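Side-chain contact in protein yjcS (Bacillus subtilis, PDB 1Q8B), which is of unknown function but belongs to the antibiotic biosynthesis monooxygenase family and so may have an oxidative catalytic activity: residues Lys62-Glu67 with Val95-Lys100. Sequence-based numbering, arbitrary orientation.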
# COMPACT_ATOMS: atom_id res chain seq x y z
N LYS A 62 10.64 -20.84 -6.03
CA LYS A 62 10.70 -19.76 -5.05
C LYS A 62 11.35 -18.53 -5.66
O LYS A 62 12.12 -18.63 -6.62
CB LYS A 62 11.50 -20.19 -3.82
CG LYS A 62 10.81 -21.23 -2.95
CD LYS A 62 11.76 -21.73 -1.87
CE LYS A 62 11.03 -22.59 -0.86
NZ LYS A 62 10.19 -23.60 -1.55
N ILE A 63 11.01 -17.36 -5.11
CA ILE A 63 11.55 -16.10 -5.58
C ILE A 63 12.06 -15.33 -4.37
O ILE A 63 11.39 -15.26 -3.35
CB ILE A 63 10.47 -15.26 -6.30
CG1 ILE A 63 10.02 -15.99 -7.57
CG2 ILE A 63 11.02 -13.88 -6.65
CD1 ILE A 63 8.85 -15.34 -8.27
N MSE A 64 13.25 -14.76 -4.49
CA MSE A 64 13.84 -14.01 -3.40
C MSE A 64 13.73 -12.51 -3.60
O MSE A 64 13.88 -12.02 -4.72
CB MSE A 64 15.31 -14.40 -3.24
CG MSE A 64 15.94 -13.86 -1.97
SE MSE A 64 15.48 -14.82 -0.34
CE MSE A 64 15.79 -16.63 -0.96
N LEU A 65 13.47 -11.77 -2.52
CA LEU A 65 13.37 -10.32 -2.59
C LEU A 65 14.34 -9.62 -1.64
O LEU A 65 14.43 -9.96 -0.46
CB LEU A 65 11.94 -9.85 -2.24
CG LEU A 65 10.73 -10.37 -3.04
CD1 LEU A 65 9.45 -9.77 -2.44
CD2 LEU A 65 10.85 -9.99 -4.52
N TRP A 66 15.08 -8.66 -2.19
CA TRP A 66 16.03 -7.86 -1.42
C TRP A 66 15.43 -6.46 -1.45
O TRP A 66 15.27 -5.90 -2.54
CB TRP A 66 17.41 -7.81 -2.11
CG TRP A 66 18.18 -9.10 -2.08
CD1 TRP A 66 17.94 -10.19 -1.29
CD2 TRP A 66 19.36 -9.41 -2.84
NE1 TRP A 66 18.90 -11.15 -1.50
CE2 TRP A 66 19.78 -10.70 -2.45
CE3 TRP A 66 20.10 -8.73 -3.81
CZ2 TRP A 66 20.92 -11.32 -3.00
CZ3 TRP A 66 21.23 -9.35 -4.36
CH2 TRP A 66 21.62 -10.63 -3.94
N GLU A 67 15.11 -5.91 -0.29
CA GLU A 67 14.49 -4.59 -0.25
C GLU A 67 15.06 -3.65 0.80
O GLU A 67 15.40 -4.07 1.90
CB GLU A 67 12.99 -4.72 0.02
CG GLU A 67 12.23 -5.66 -0.92
CD GLU A 67 10.81 -5.94 -0.44
OE1 GLU A 67 10.28 -5.17 0.39
OE2 GLU A 67 10.21 -6.93 -0.90
N VAL A 95 4.16 -15.30 0.81
CA VAL A 95 5.43 -15.18 1.52
C VAL A 95 5.66 -16.40 2.41
O VAL A 95 4.80 -16.76 3.21
CB VAL A 95 5.47 -13.91 2.40
CG1 VAL A 95 6.77 -13.84 3.18
CG2 VAL A 95 5.31 -12.68 1.53
N GLU A 96 6.81 -17.04 2.25
CA GLU A 96 7.15 -18.21 3.05
C GLU A 96 7.83 -17.73 4.33
O GLU A 96 7.50 -18.19 5.42
CB GLU A 96 8.09 -19.13 2.27
CG GLU A 96 8.20 -20.52 2.88
CD GLU A 96 9.00 -21.47 2.02
OE1 GLU A 96 10.25 -21.34 1.98
OE2 GLU A 96 8.38 -22.34 1.37
N TRP A 97 8.78 -16.81 4.19
CA TRP A 97 9.44 -16.24 5.36
C TRP A 97 9.90 -14.83 5.05
O TRP A 97 10.12 -14.48 3.89
CB TRP A 97 10.60 -17.12 5.86
CG TRP A 97 11.72 -17.35 4.89
CD1 TRP A 97 11.90 -18.46 4.11
CD2 TRP A 97 12.82 -16.48 4.63
NE1 TRP A 97 13.07 -18.33 3.38
CE2 TRP A 97 13.65 -17.12 3.68
CE3 TRP A 97 13.20 -15.22 5.11
CZ2 TRP A 97 14.83 -16.54 3.20
CZ3 TRP A 97 14.37 -14.64 4.63
CH2 TRP A 97 15.17 -15.30 3.68
N LEU A 98 10.03 -14.01 6.09
CA LEU A 98 10.44 -12.64 5.92
C LEU A 98 11.12 -12.08 7.16
O LEU A 98 10.70 -12.33 8.29
CB LEU A 98 9.21 -11.79 5.57
CG LEU A 98 9.37 -10.28 5.39
CD1 LEU A 98 8.19 -9.74 4.60
CD2 LEU A 98 9.48 -9.59 6.75
N MSE A 99 12.19 -11.32 6.95
CA MSE A 99 12.91 -10.71 8.05
C MSE A 99 13.12 -9.22 7.80
O MSE A 99 13.69 -8.80 6.80
CB MSE A 99 14.25 -11.43 8.26
CG MSE A 99 14.05 -12.86 8.75
SE MSE A 99 15.66 -13.93 8.80
CE MSE A 99 16.29 -13.42 10.57
N LYS A 100 12.61 -8.43 8.75
CA LYS A 100 12.66 -6.97 8.71
C LYS A 100 13.72 -6.46 9.69
O LYS A 100 14.00 -7.10 10.70
CB LYS A 100 11.30 -6.38 9.11
CG LYS A 100 10.20 -6.50 8.07
CD LYS A 100 8.83 -6.09 8.66
CE LYS A 100 7.81 -5.63 7.60
NZ LYS A 100 7.82 -4.14 7.42
O HOH W 1 7.93 -24.89 0.53
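Met-64, a selenomethionine, sets CG opposite the main-chain nitrogen (chi1 -170°), and a bend at chi2 then brings SE to the indole of Trp-97; the further bend at chi3 only sets the methyl CE. Trp-97 tucks its own CG into the cleft flanked by the main-chain N and C (chi1 60°), and SE comes obliquely to the benzo part of the indole, near CZ2 and CH2. The result is a Met-aromatic contact across the antiparallel sheet of a ferredoxin-like, dimeric alpha/beta-barrel family fold. Strands 62-69 and 93-103 are not neighbours in this sheet. Strand 13-22 runs between them, so the contact is made by the far ends of long side chains. The closest CA atoms, those of Lys-62 and Glu-96, are still 9.0 Å apart.

Met-64 SE lies 4.0 Å from Trp-97 CZ2 and 4.8 Å from the centre of the six-membered ring. The approach is 51° off the ring normal. Met-64 also touches Tyr-54 and Leu-56. A classic beta bulge sets Glu-96 and Trp-97 against Cys-19, on which the Trp-97 side chain rests.

The second bridge is polar and lies at the surface. The side chains of Lys-62 and Glu-96 run roughly perpendicular. Their salt bridge is long, with Lys-62 NZ 3.7 Å from Glu-96 OE2. Lys-62 CE comes nearer, at 3.2 Å from Glu-96 OE1, so the carboxylate meets the aliphatic end of the lysine as well as its charge. Lys-62 NZ also makes a weak hydrogen bond to Glu-60 O. A water joins the two charged groups: it donates to Glu-96 OE2 at 2.7 Å and accepts a weak bond from Lys-62 NZ at 3.3 Å.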